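Local coordinates for insecticidal protein (Brevibacillus laterosporus, PDB 7ML9), which is an insecticidal toxin active against the western corn rootworm and probably acts by forming beta-barrel pores, as epsilon-toxin-like relatives of the aerolysin clan do, at residues 24-29 against 143-149; 53-57 against 78-82; 137-141 against 177-181; 216-222 against 267-273. All coordinates share one frame; numbering follows the deposited sequence.

Contact 1 of 4, residues 24-29 against 143-149; sequences SSTDVQ and THGLKLG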
loop_
_atom_site.group_PDB
_atom_site.type_symbol
_atom_site.label_atom_id
_atom_site.label_comp_id
_atom_site.label_asym_id
_atom_site.label_seq_id
_atom_site.Cartn_x
_atom_site.Cartn_y
_atom_site.Cartn_z
ATOM N N SER A 24 7.913 5.467 -10.944
ATOM C CA SER A 24 7.543 6.689 -11.641
ATOM C C SER A 24 7.017 7.718 -10.634
ATOM O O SER A 24 6.716 7.368 -9.495
ATOM C CB SER A 24 6.503 6.386 -12.711
ATOM O OG SER A 24 5.627 5.366 -12.267
ATOM N N SER A 25 6.927 8.981 -11.048
ATOM C CA SER A 25 6.455 10.054 -10.184
ATOM C C SER A 25 5.555 11.001 -10.966
ATOM O O SER A 25 5.737 11.211 -12.167
ATOM C CB SER A 25 7.614 10.865 -9.579
ATOM O OG SER A 25 7.123 11.691 -8.529
ATOM N N THR A 26 4.584 11.576 -10.269
ATOM C CA THR A 26 3.779 12.666 -10.794
ATOM C C THR A 26 4.178 13.926 -10.044
ATOM O O THR A 26 4.063 13.982 -8.813
ATOM C CB THR A 26 2.290 12.391 -10.630
ATOM O OG1 THR A 26 1.933 11.236 -11.400
ATOM C CG2 THR A 26 1.467 13.604 -11.091
ATOM N N ASP A 27 4.679 14.919 -10.777
ATOM C CA ASP A 27 4.978 16.231 -10.197
ATOM C C ASP A 27 3.664 16.989 -10.167
ATOM O O ASP A 27 3.255 17.583 -11.168
ATOM C CB ASP A 27 6.050 16.944 -11.022
ATOM C CG ASP A 27 6.443 18.310 -10.449
ATOM O OD1 ASP A 27 5.653 18.948 -9.725
ATOM O OD2 ASP A 27 7.560 18.756 -10.752
ATOM N N VAL A 28 2.990 16.953 -9.018
ATOM C CA VAL A 28 1.611 17.410 -8.947
ATOM C C VAL A 28 1.508 18.905 -9.256
ATOM O O VAL A 28 0.630 19.338 -10.012
ATOM C CB VAL A 28 1.015 17.062 -7.573
ATOM C CG1 VAL A 28 -0.370 17.694 -7.420
ATOM C CG2 VAL A 28 0.940 15.509 -7.405
ATOM N N GLN A 29 2.401 19.718 -8.682
ATOM C CA GLN A 29 2.324 21.157 -8.943
ATOM C C GLN A 29 2.539 21.476 -10.421
ATOM O O GLN A 29 1.821 22.309 -10.993
ATOM C CB GLN A 29 3.342 21.897 -8.085
ATOM C CG GLN A 29 2.935 21.983 -6.635
ATOM C CD GLN A 29 4.037 22.570 -5.794
ATOM O OE1 GLN A 29 4.898 21.854 -5.280
ATOM N NE2 GLN A 29 4.031 23.886 -5.668
ATOM N N THR A 143 5.507 2.841 -5.691
ATOM C CA THR A 143 5.825 2.516 -7.075
ATOM C C THR A 143 5.405 3.611 -8.049
ATOM O O THR A 143 6.054 3.790 -9.082
ATOM C CB THR A 143 5.150 1.192 -7.476
ATOM O OG1 THR A 143 3.746 1.269 -7.210
ATOM C CG2 THR A 143 5.740 0.002 -6.663
ATOM N N HIS A 144 4.317 4.323 -7.757
ATOM C CA HIS A 144 3.912 5.521 -8.494
ATOM C C HIS A 144 3.799 6.635 -7.463
ATOM O O HIS A 144 2.764 6.761 -6.796
ATOM C CB HIS A 144 2.591 5.318 -9.221
ATOM C CG HIS A 144 2.642 4.296 -10.312
ATOM N ND1 HIS A 144 2.927 2.966 -10.081
ATOM C CD2 HIS A 144 2.399 4.405 -11.639
ATOM C CE1 HIS A 144 2.878 2.304 -11.222
ATOM N NE2 HIS A 144 2.558 3.153 -12.183
ATOM N N GLY A 145 4.869 7.429 -7.323
ATOM C CA GLY A 145 4.920 8.431 -6.285
ATOM C C GLY A 145 4.200 9.721 -6.662
ATOM O O GLY A 145 3.913 9.992 -7.827
ATOM N N LEU A 146 3.899 10.518 -5.640
ATOM C CA LEU A 146 3.301 11.839 -5.810
ATOM C C LEU A 146 4.260 12.860 -5.212
ATOM O O LEU A 146 4.524 12.842 -4.002
ATOM C CB LEU A 146 1.917 11.914 -5.156
ATOM C CG LEU A 146 0.818 10.967 -5.666
ATOM C CD1 LEU A 146 -0.427 11.013 -4.776
ATOM C CD2 LEU A 146 0.438 11.270 -7.094
ATOM N N LYS A 147 4.809 13.725 -6.063
ATOM C CA LYS A 147 5.658 14.831 -5.615
ATOM C C LYS A 147 4.746 16.013 -5.309
ATOM O O LYS A 147 4.227 16.662 -6.220
ATOM C CB LYS A 147 6.694 15.186 -6.672
ATOM C CG LYS A 147 7.637 16.292 -6.221
ATOM C CD LYS A 147 8.844 16.416 -7.134
ATOM C CE LYS A 147 9.431 17.817 -7.057
ATOM N NZ LYS A 147 10.849 17.849 -7.528
ATOM N N LEU A 148 4.528 16.278 -4.024
ATOM C CA LEU A 148 3.536 17.243 -3.586
ATOM C C LEU A 148 4.137 18.537 -3.063
ATOM O O LEU A 148 3.379 19.456 -2.742
ATOM C CB LEU A 148 2.640 16.615 -2.515
ATOM C CG LEU A 148 1.738 15.502 -3.055
ATOM C CD1 LEU A 148 1.291 14.575 -1.922
ATOM C CD2 LEU A 148 0.515 16.125 -3.760
ATOM N N GLY A 149 5.464 18.641 -2.981
ATOM C CA GLY A 149 6.107 19.835 -2.469
ATOM C C GLY A 149 6.272 19.862 -0.967
ATOM O O GLY A 149 6.767 20.861 -0.425
HETATM O O HOH W 1 2.520 8.790 -10.082
HETATM O O HOH W 2 4.677 19.029 -6.878
#

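Contact 2 of 4, residues 53-57 against 78-82; sequences KPSDE and IGERR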
loop_
_atom_site.group_PDB
_atom_site.type_symbol
_atom_site.label_atom_id
_atom_site.label_comp_id
_atom_site.label_asym_id
_atom_site.label_seq_id
_atom_site.Cartn_x
_atom_site.Cartn_y
_atom_site.Cartn_z
ATOM N N LYS A 53 -0.831 25.301 -28.509
ATOM C CA LYS A 53 -0.431 24.259 -27.570
ATOM C C LYS A 53 -0.317 24.843 -26.170
ATOM O O LYS A 53 -0.121 26.053 -26.014
ATOM C CB LYS A 53 0.914 23.660 -27.986
ATOM C CG LYS A 53 0.991 23.225 -29.434
ATOM C CD LYS A 53 0.121 22.014 -29.705
ATOM C CE LYS A 53 0.506 21.339 -31.018
ATOM N NZ LYS A 53 0.487 22.296 -32.169
ATOM N N PRO A 54 -0.437 24.023 -25.118
ATOM C CA PRO A 54 -0.247 24.551 -23.753
ATOM C C PRO A 54 1.191 25.015 -23.552
ATOM O O PRO A 54 2.139 24.250 -23.736
ATOM C CB PRO A 54 -0.605 23.354 -22.855
ATOM C CG PRO A 54 -0.337 22.138 -23.721
ATOM C CD PRO A 54 -0.728 22.571 -25.120
ATOM N N SER A 55 1.355 26.282 -23.172
ATOM C CA SER A 55 2.700 26.845 -23.125
ATOM C C SER A 55 2.687 28.197 -22.429
ATOM O O SER A 55 1.683 28.918 -22.440
ATOM C CB SER A 55 3.297 26.999 -24.533
ATOM O OG SER A 55 4.570 27.630 -24.476
ATOM N N ASP A 56 3.821 28.522 -21.813
ATOM C CA ASP A 56 4.082 29.856 -21.291
ATOM C C ASP A 56 4.775 30.746 -22.319
ATOM O O ASP A 56 4.933 31.949 -22.076
ATOM C CB ASP A 56 4.951 29.771 -20.027
ATOM C CG ASP A 56 4.192 29.222 -18.821
ATOM O OD1 ASP A 56 2.953 29.061 -18.899
ATOM O OD2 ASP A 56 4.846 28.966 -17.787
ATOM N N GLU A 57 5.178 30.188 -23.453
ATOM C CA GLU A 57 5.925 30.911 -24.474
ATOM C C GLU A 57 4.979 31.574 -25.463
ATOM O O GLU A 57 3.859 31.104 -25.696
ATOM C CB GLU A 57 6.863 29.969 -25.228
ATOM C CG GLU A 57 8.092 29.530 -24.449
ATOM C CD GLU A 57 9.052 28.715 -25.300
ATOM O OE1 GLU A 57 8.648 27.633 -25.779
ATOM O OE2 GLU A 57 10.208 29.156 -25.493
ATOM N N ILE A 78 2.589 33.338 -15.824
ATOM C CA ILE A 78 3.445 32.257 -16.299
ATOM C C ILE A 78 4.221 31.640 -15.136
ATOM O O ILE A 78 4.352 32.224 -14.054
ATOM C CB ILE A 78 4.401 32.689 -17.428
ATOM C CG1 ILE A 78 5.275 33.862 -16.995
ATOM C CG2 ILE A 78 3.614 33.007 -18.699
ATOM C CD1 ILE A 78 6.195 34.341 -18.107
ATOM N N GLY A 79 4.720 30.427 -15.379
ATOM C CA GLY A 79 5.548 29.717 -14.407
ATOM C C GLY A 79 4.794 29.422 -13.127
ATOM O O GLY A 79 3.649 28.953 -13.137
ATOM N N GLU A 80 5.446 29.720 -11.998
ATOM C CA GLU A 80 4.847 29.503 -10.683
ATOM C C GLU A 80 3.488 30.185 -10.533
ATOM O O GLU A 80 2.631 29.703 -9.783
ATOM C CB GLU A 80 5.820 30.011 -9.616
ATOM C CG GLU A 80 5.361 29.887 -8.185
ATOM C CD GLU A 80 6.265 30.690 -7.241
ATOM O OE1 GLU A 80 7.458 30.326 -7.102
ATOM O OE2 GLU A 80 5.782 31.679 -6.652
ATOM N N ARG A 81 3.261 31.300 -11.225
ATOM C CA ARG A 81 1.995 32.007 -11.063
ATOM C C ARG A 81 0.837 31.391 -11.853
ATOM O O ARG A 81 -0.264 31.955 -11.825
ATOM C CB ARG A 81 2.162 33.481 -11.431
ATOM C CG ARG A 81 2.890 34.242 -10.296
ATOM C CD ARG A 81 3.181 35.672 -10.632
ATOM N NE ARG A 81 2.016 36.547 -10.699
ATOM C CZ ARG A 81 1.438 37.171 -9.671
ATOM N NH1 ARG A 81 0.415 37.988 -9.889
ATOM N NH2 ARG A 81 1.857 36.985 -8.425
ATOM N N ARG A 82 1.032 30.239 -12.498
ATOM C CA ARG A 82 -0.109 29.506 -13.053
ATOM C C ARG A 82 -1.026 28.965 -11.966
ATOM O O ARG A 82 -2.200 28.679 -12.238
ATOM C CB ARG A 82 0.387 28.348 -13.921
ATOM C CG ARG A 82 1.006 28.736 -15.246
ATOM C CD ARG A 82 -0.089 29.230 -16.198
ATOM N NE ARG A 82 0.436 29.525 -17.531
ATOM C CZ ARG A 82 -0.301 30.055 -18.504
ATOM N NH1 ARG A 82 -1.582 30.349 -18.286
ATOM N NH2 ARG A 82 0.235 30.281 -19.696
#

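Contact 3 of 4, residues 137-141 against 177-181; sequences STSNT and STDTK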
loop_
_atom_site.group_PDB
_atom_site.type_symbol
_atom_site.label_atom_id
_atom_site.label_comp_id
_atom_site.label_asym_id
_atom_site.label_seq_id
_atom_site.Cartn_x
_atom_site.Cartn_y
_atom_site.Cartn_z
ATOM N N SER A 137 7.920 -9.353 9.493
ATOM C CA SER A 137 8.407 -8.268 8.662
ATOM C C SER A 137 7.248 -7.718 7.848
ATOM O O SER A 137 6.430 -8.485 7.336
ATOM C CB SER A 137 9.522 -8.744 7.721
ATOM O OG SER A 137 10.297 -7.658 7.258
ATOM N N THR A 138 7.173 -6.394 7.750
ATOM C CA THR A 138 6.265 -5.720 6.826
ATOM C C THR A 138 7.077 -4.710 6.037
ATOM O O THR A 138 7.797 -3.903 6.632
ATOM C CB THR A 138 5.137 -5.002 7.555
ATOM O OG1 THR A 138 4.353 -5.944 8.293
ATOM C CG2 THR A 138 4.245 -4.271 6.547
ATOM N N SER A 139 6.986 -4.756 4.711
ATOM C CA SER A 139 7.668 -3.756 3.907
ATOM C C SER A 139 6.725 -3.210 2.838
ATOM O O SER A 139 5.727 -3.840 2.463
ATOM C CB SER A 139 8.961 -4.306 3.285
ATOM O OG SER A 139 8.717 -5.350 2.374
ATOM N N ASN A 140 7.036 -2.004 2.370
ATOM C CA ASN A 140 6.263 -1.393 1.301
ATOM C C ASN A 140 7.221 -0.671 0.361
ATOM O O ASN A 140 8.371 -0.392 0.709
ATOM C CB ASN A 140 5.166 -0.481 1.876
ATOM C CG ASN A 140 5.696 0.861 2.396
ATOM O OD1 ASN A 140 6.476 1.533 1.729
ATOM N ND2 ASN A 140 5.233 1.266 3.577
ATOM N N THR A 141 6.741 -0.403 -0.853
ATOM C CA THR A 141 7.469 0.377 -1.848
ATOM C C THR A 141 6.483 1.320 -2.519
ATOM O O THR A 141 5.391 0.893 -2.904
ATOM C CB THR A 141 8.125 -0.515 -2.910
ATOM O OG1 THR A 141 9.129 -1.341 -2.305
ATOM C CG2 THR A 141 8.772 0.339 -3.994
ATOM N N SER A 177 10.252 5.385 -2.593
ATOM C CA SER A 177 10.379 5.238 -1.150
ATOM C C SER A 177 10.121 3.789 -0.756
ATOM O O SER A 177 9.160 3.170 -1.226
ATOM C CB SER A 177 9.388 6.152 -0.427
ATOM O OG SER A 177 9.687 7.523 -0.654
ATOM N N THR A 178 10.987 3.249 0.100
ATOM C CA THR A 178 10.819 1.915 0.665
ATOM C C THR A 178 10.852 1.999 2.185
ATOM O O THR A 178 11.634 2.763 2.759
ATOM C CB THR A 178 11.910 0.944 0.190
ATOM O OG1 THR A 178 13.181 1.390 0.677
ATOM C CG2 THR A 178 11.963 0.864 -1.322
ATOM N N ASP A 179 9.999 1.208 2.826
ATOM C CA ASP A 179 9.920 1.094 4.274
ATOM C C ASP A 179 10.013 -0.384 4.634
ATOM O O ASP A 179 9.471 -1.229 3.915
ATOM C CB ASP A 179 8.592 1.685 4.798
ATOM C CG ASP A 179 8.727 2.356 6.159
ATOM O OD1 ASP A 179 9.823 2.848 6.476
ATOM O OD2 ASP A 179 7.728 2.407 6.917
ATOM N N THR A 180 10.711 -0.699 5.727
ATOM C CA THR A 180 10.701 -2.046 6.293
ATOM C C THR A 180 10.620 -1.945 7.808
ATOM O O THR A 180 11.412 -1.235 8.429
ATOM C CB THR A 180 11.938 -2.865 5.891
ATOM O OG1 THR A 180 11.932 -3.100 4.480
ATOM C CG2 THR A 180 11.936 -4.226 6.604
ATOM N N LYS A 181 9.649 -2.639 8.395
ATOM C CA LYS A 181 9.420 -2.690 9.836
ATOM C C LYS A 181 9.500 -4.147 10.277
ATOM O O LYS A 181 8.869 -5.003 9.647
ATOM C CB LYS A 181 8.036 -2.140 10.189
ATOM C CG LYS A 181 7.928 -0.676 10.583
ATOM C CD LYS A 181 6.533 -0.439 11.182
ATOM C CE LYS A 181 6.281 1.000 11.614
ATOM N NZ LYS A 181 5.967 1.910 10.468
HETATM O O HOH W 3 6.830 4.208 1.034
#

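Contact 4 of 4, residues 216-222 against 267-273; sequences EANLYAN and VIVKGQG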
loop_
_atom_site.group_PDB
_atom_site.type_symbol
_atom_site.label_atom_id
_atom_site.label_comp_id
_atom_site.label_asym_id
_atom_site.label_seq_id
_atom_site.Cartn_x
_atom_site.Cartn_y
_atom_site.Cartn_z
ATOM N N GLU A 216 -1.256 -4.501 -3.163
ATOM C CA GLU A 216 -1.140 -3.179 -3.750
ATOM C C GLU A 216 -1.919 -2.197 -2.901
ATOM O O GLU A 216 -2.906 -2.552 -2.250
ATOM C CB GLU A 216 -1.682 -3.154 -5.176
ATOM C CG GLU A 216 -1.008 -4.117 -6.115
ATOM C CD GLU A 216 -0.014 -3.429 -7.015
ATOM O OE1 GLU A 216 0.173 -2.199 -6.849
ATOM O OE2 GLU A 216 0.569 -4.110 -7.894
ATOM N N ALA A 217 -1.471 -0.952 -2.936
ATOM C CA ALA A 217 -2.123 0.136 -2.239
ATOM C C ALA A 217 -2.388 1.263 -3.228
ATOM O O ALA A 217 -1.576 1.503 -4.125
ATOM C CB ALA A 217 -1.254 0.642 -1.095
ATOM N N ASN A 218 -3.529 1.935 -3.067
ATOM C CA ASN A 218 -3.758 3.227 -3.707
ATOM C C ASN A 218 -3.351 4.344 -2.753
ATOM O O ASN A 218 -3.724 4.333 -1.574
ATOM C CB ASN A 218 -5.221 3.399 -4.098
ATOM C CG ASN A 218 -5.662 2.416 -5.140
ATOM O OD1 ASN A 218 -6.764 1.885 -5.063
ATOM N ND2 ASN A 218 -4.803 2.149 -6.110
ATOM N N LEU A 219 -2.585 5.299 -3.260
ATOM C CA LEU A 219 -2.172 6.486 -2.520
ATOM C C LEU A 219 -2.943 7.680 -3.075
ATOM O O LEU A 219 -3.038 7.838 -4.298
ATOM C CB LEU A 219 -0.667 6.708 -2.664
ATOM C CG LEU A 219 0.191 5.450 -2.434
ATOM C CD1 LEU A 219 1.654 5.776 -2.645
ATOM C CD2 LEU A 219 -0.041 4.913 -1.044
ATOM N N TYR A 220 -3.527 8.490 -2.190
ATOM C CA TYR A 220 -4.409 9.583 -2.606
ATOM C C TYR A 220 -3.999 10.861 -1.899
ATOM O O TYR A 220 -3.663 10.847 -0.712
ATOM C CB TYR A 220 -5.893 9.311 -2.275
ATOM C CG TYR A 220 -6.516 8.149 -3.003
ATOM C CD1 TYR A 220 -6.834 8.235 -4.348
ATOM C CD2 TYR A 220 -6.797 6.955 -2.340
ATOM C CE1 TYR A 220 -7.419 7.178 -5.020
ATOM C CE2 TYR A 220 -7.379 5.891 -3.005
ATOM C CZ TYR A 220 -7.690 6.006 -4.342
ATOM O OH TYR A 220 -8.258 4.946 -5.010
ATOM N N ALA A 221 -4.034 11.975 -2.614
ATOM C CA ALA A 221 -3.903 13.268 -1.963
ATOM C C ALA A 221 -4.991 14.180 -2.506
ATOM O O ALA A 221 -5.250 14.192 -3.716
ATOM C CB ALA A 221 -2.507 13.863 -2.190
ATOM N N ASN A 222 -5.646 14.910 -1.614
ATOM C CA ASN A 222 -6.619 15.928 -1.982
ATOM C C ASN A 222 -5.891 17.262 -1.934
ATOM O O ASN A 222 -5.359 17.638 -0.881
ATOM C CB ASN A 222 -7.811 15.900 -1.025
ATOM C CG ASN A 222 -8.872 16.942 -1.356
ATOM O OD1 ASN A 222 -8.594 18.140 -1.439
ATOM N ND2 ASN A 222 -10.105 16.485 -1.517
ATOM N N VAL A 267 -8.919 18.807 -6.263
ATOM C CA VAL A 267 -8.716 17.617 -7.075
ATOM C C VAL A 267 -8.078 16.548 -6.191
ATOM O O VAL A 267 -7.352 16.846 -5.235
ATOM C CB VAL A 267 -7.844 17.864 -8.334
ATOM C CG1 VAL A 267 -8.348 19.091 -9.176
ATOM C CG2 VAL A 267 -6.433 18.053 -7.944
ATOM N N ILE A 268 -8.366 15.296 -6.513
ATOM C CA ILE A 268 -7.729 14.150 -5.863
ATOM C C ILE A 268 -6.757 13.540 -6.858
ATOM O O ILE A 268 -7.131 13.251 -8.001
ATOM C CB ILE A 268 -8.772 13.118 -5.399
ATOM C CG1 ILE A 268 -9.693 13.729 -4.353
ATOM C CG2 ILE A 268 -8.084 11.856 -4.862
ATOM C CD1 ILE A 268 -10.933 12.896 -4.089
ATOM N N VAL A 269 -5.509 13.355 -6.438
ATOM C CA VAL A 269 -4.489 12.760 -7.288
ATOM C C VAL A 269 -4.122 11.395 -6.711
ATOM O O VAL A 269 -4.074 11.226 -5.491
ATOM C CB VAL A 269 -3.261 13.683 -7.429
ATOM C CG1 VAL A 269 -2.561 13.925 -6.101
ATOM C CG2 VAL A 269 -2.301 13.129 -8.464
ATOM N N LYS A 270 -3.887 10.422 -7.587
ATOM C CA LYS A 270 -3.719 9.028 -7.180
ATOM C C LYS A 270 -2.329 8.540 -7.541
ATOM O O LYS A 270 -1.864 8.764 -8.663
ATOM C CB LYS A 270 -4.764 8.131 -7.840
ATOM C CG LYS A 270 -4.735 6.684 -7.340
ATOM C CD LYS A 270 -5.586 5.769 -8.209
ATOM C CE LYS A 270 -4.707 4.958 -9.153
ATOM N NZ LYS A 270 -3.946 3.893 -8.435
ATOM N N GLY A 271 -1.665 7.883 -6.581
ATOM C CA GLY A 271 -0.451 7.128 -6.829
ATOM C C GLY A 271 -0.633 5.682 -6.385
ATOM O O GLY A 271 -1.768 5.251 -6.132
ATOM N N GLN A 272 0.459 4.932 -6.271
ATOM C CA GLN A 272 0.376 3.494 -6.029
ATOM C C GLN A 272 1.568 3.019 -5.212
ATOM O O GLN A 272 2.680 3.540 -5.339
ATOM C CB GLN A 272 0.352 2.692 -7.334
ATOM C CG GLN A 272 -1.015 2.238 -7.777
ATOM C CD GLN A 272 -0.982 1.616 -9.162
ATOM O OE1 GLN A 272 -1.771 1.980 -10.045
ATOM N NE2 GLN A 272 -0.064 0.665 -9.359
ATOM N N GLY A 273 1.337 1.965 -4.423
ATOM C CA GLY A 273 2.422 1.275 -3.755
ATOM C C GLY A 273 2.176 -0.225 -3.720
ATOM O O GLY A 273 1.109 -0.715 -4.112
HETATM O O HOH W 4 2.125 -0.899 -8.028
#

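Contact 1 of 4, residues 24-29 against 143-149
The carbonyl oxygen of Gly145 is gripped twice: Thr26 N donates to Gly145 O at 3.0 Å, and a water that also bonds Thr26 OG1 donates to it. With OG1 beside its own backbone N (chi1 -63°), Thr26 can hold that water next to its amide; Asn259 is a further partner of the hydroxyl. The ladder runs on in parallel register, Gly145 N giving to Ser24 O and Lys147 N to Thr26 O, each at 2.9 Å. Val28 N then reaches Lys147 O in the carbonyl plane, just as the chain leaves the strand for the helix. Asp27 occupies the N-cap position of that helix, its OD1 accepting from Glu30 N.

Side chains close both ends. Ser24 OG sits over one face of the His144 ring, displaced toward the rim, 3.4 Å from CD2. At the other end Val28 CG2 meets Leu148 CD2 at 3.7 Å, the two side chains crossing at a slant, while Leu146 and Val28 share a packing partner in Val269. The charged ends of Asp27 and Lys147 stay 4.7 Å apart from OD2 to NZ, not in contact but probably weakly attracting. Thr143 and His144 together face Gln272 as a classic beta bulge, and beside it the N-terminal strand 25-27 joins the long strand 130-147 as a short parallel addition to the mixed sheet, leading directly into helix 28-48.

Contact 2 of 4, residues 53-57 against 78-82
Asp56 OD1 takes two hydrogen bonds from Arg82 in a salt bridge, from NE on its syn side at 2.9 Å and from NH2 on its anti side at 3.1 Å. The guanidinium comes side-on, with OD1 almost in its plane, and both nitrogens approach from the same face of the carboxylate, each tilted out of its plane; the two planes are 24° apart. A bend at chi2 (-72°) folds the arginine chain so that its NE edge meets the acid. The other oxygen, OD2, accepts from Gly79 N at 2.8 Å, that donor standing well above the carboxylate plane.

Outside the segments, Arg37 of helix 28-48 also bridges to Asp56 OD1, and Arg82 NH1 pairs with Glu40. This alternation of charges probably favours the ionised form of Asp56. Farther out, Ile78 CG2 rests against Asp56 CB at 3.7 Å. Gly79, with positive phi, leads into the 3-10 segment 80-82. On the opposing loop Ser55 OG accepts from Glu57 N, closing an ST turn. Two loops are thus clasped through an acid-arginine network against helix 28-48, a surface contact toward one end of the elongated toxin.

Contact 3 of 4, residues 137-141 against 177-181
Thr138 and Lys181 form a hydrogen-bonded antiparallel pair in the long mixed sheet of this aerolysin-clan fold, where strand 130-147 runs beside strand 178-189. Their reciprocal backbone bonds, Thr138 N to Lys181 O and Lys181 N to Thr138 O, are both 2.9 Å and close to straight. The second such pair, Asn140 with Asp179, has donors tilted out of the carbonyl planes, whereas those of the first lie nearly in line with the C=O bonds. Between and beyond them, at Ser139-Thr180 and Thr141-Thr178, the backbones meet through CA-H...O contacts, including Thr178 CA to Asn140 O at 3.4 Å.

The side chains divide between two faces. On one, hydroxyl residues mingle: Thr180 OG1 lies 3.4 Å from Ser139 CB, and Thr141 and Thr178 run side by side. On the other, Asn140 crosses Asp179, its amide turned 37° from the carboxylate; the buried ND2 is satisfied by Thr169 OG1 and the Glu170 carbonyl.

Strand 266-289 flanks segment 137-141, where Ser277 bonds Thr138 OG1. Asn140 CG stands between the backbone N and carbonyl carbon (chi1 76°), bringing OD1 within 2.8 Å of a water that probably donates to it.

Contact 4 of 4, residues 216-222 against 267-273
Leu219 and Gly271 form the middle of three hydrogen-bonded antiparallel pairs, with Gly271 N reaching Leu219 O at 2.7 Å. In the return bond Leu219 N stands high above the plane of the Gly271 carbonyl, 3.0 Å from its oxygen. Ala221 with Val269 is more regular: Ala221 N lies in the carbonyl plane of Val269. At the far end Ala217 pairs with Gly273.

Side chains then sort by face. On one, Leu219 leans over the glycine-bearing backbone, its CD1 3.6 Å from Gln272 O, and Ala221 CB meets Val269 CG1 at 3.9 Å. Side chains on this face are buried, and Phe173 touches Leu219. On the other face Tyr220 and Lys270 lie alongside each other, the ring's CE1 3.6 Å from Lys270 CG, while Ile268 CG2 reaches Tyr220 CD1 at 3.9 Å. Lys270 leaves its backbone extended and then bends at chi3 and chi4, which turns NZ back toward the strand, where its bonds to Gln272 OE1 and Gly271 O are weak.

At the Glu216 end a water links the strands: it donates to Glu216 OE1 at 2.6 Å and accepts from Gln272 NE2 at 3.0 Å. The planes of these two end groups are nearly perpendicular.

Strand 86-115 pairs with the other edge of segment 216-222, where Trp92 stacks on Tyr220 and Asn89 bonds Asn222 OD1. Glu216 also lies near a bound samarium ion and an acetate probably left from the crystallisation liquor. Six backbone bonds set the register without side chains, so one face can be apolar while the other carries polar and aromatic groups.

Contacts 1, 3 and 4 all belong to one mixed sheet, whereas contact 2 is a surface clasp between loops, its centre about 20 Å from that of contact 1. Strand 130-147 serves both contact 1 and contact 3; strand 266-289 lies next to it and carries one half of contact 4. Contacts 1 and 4 touch directly, through side-chain packing and probable backbone bonds between Gln272 and both Thr143 and His144. Chemistry follows position: contact 4 has the most buried residues and an apolar face, contact 3 is dominated by hydroxyl and amide groups, contact 1 joins a parallel ladder to a helix start, and contact 2 depends on charge.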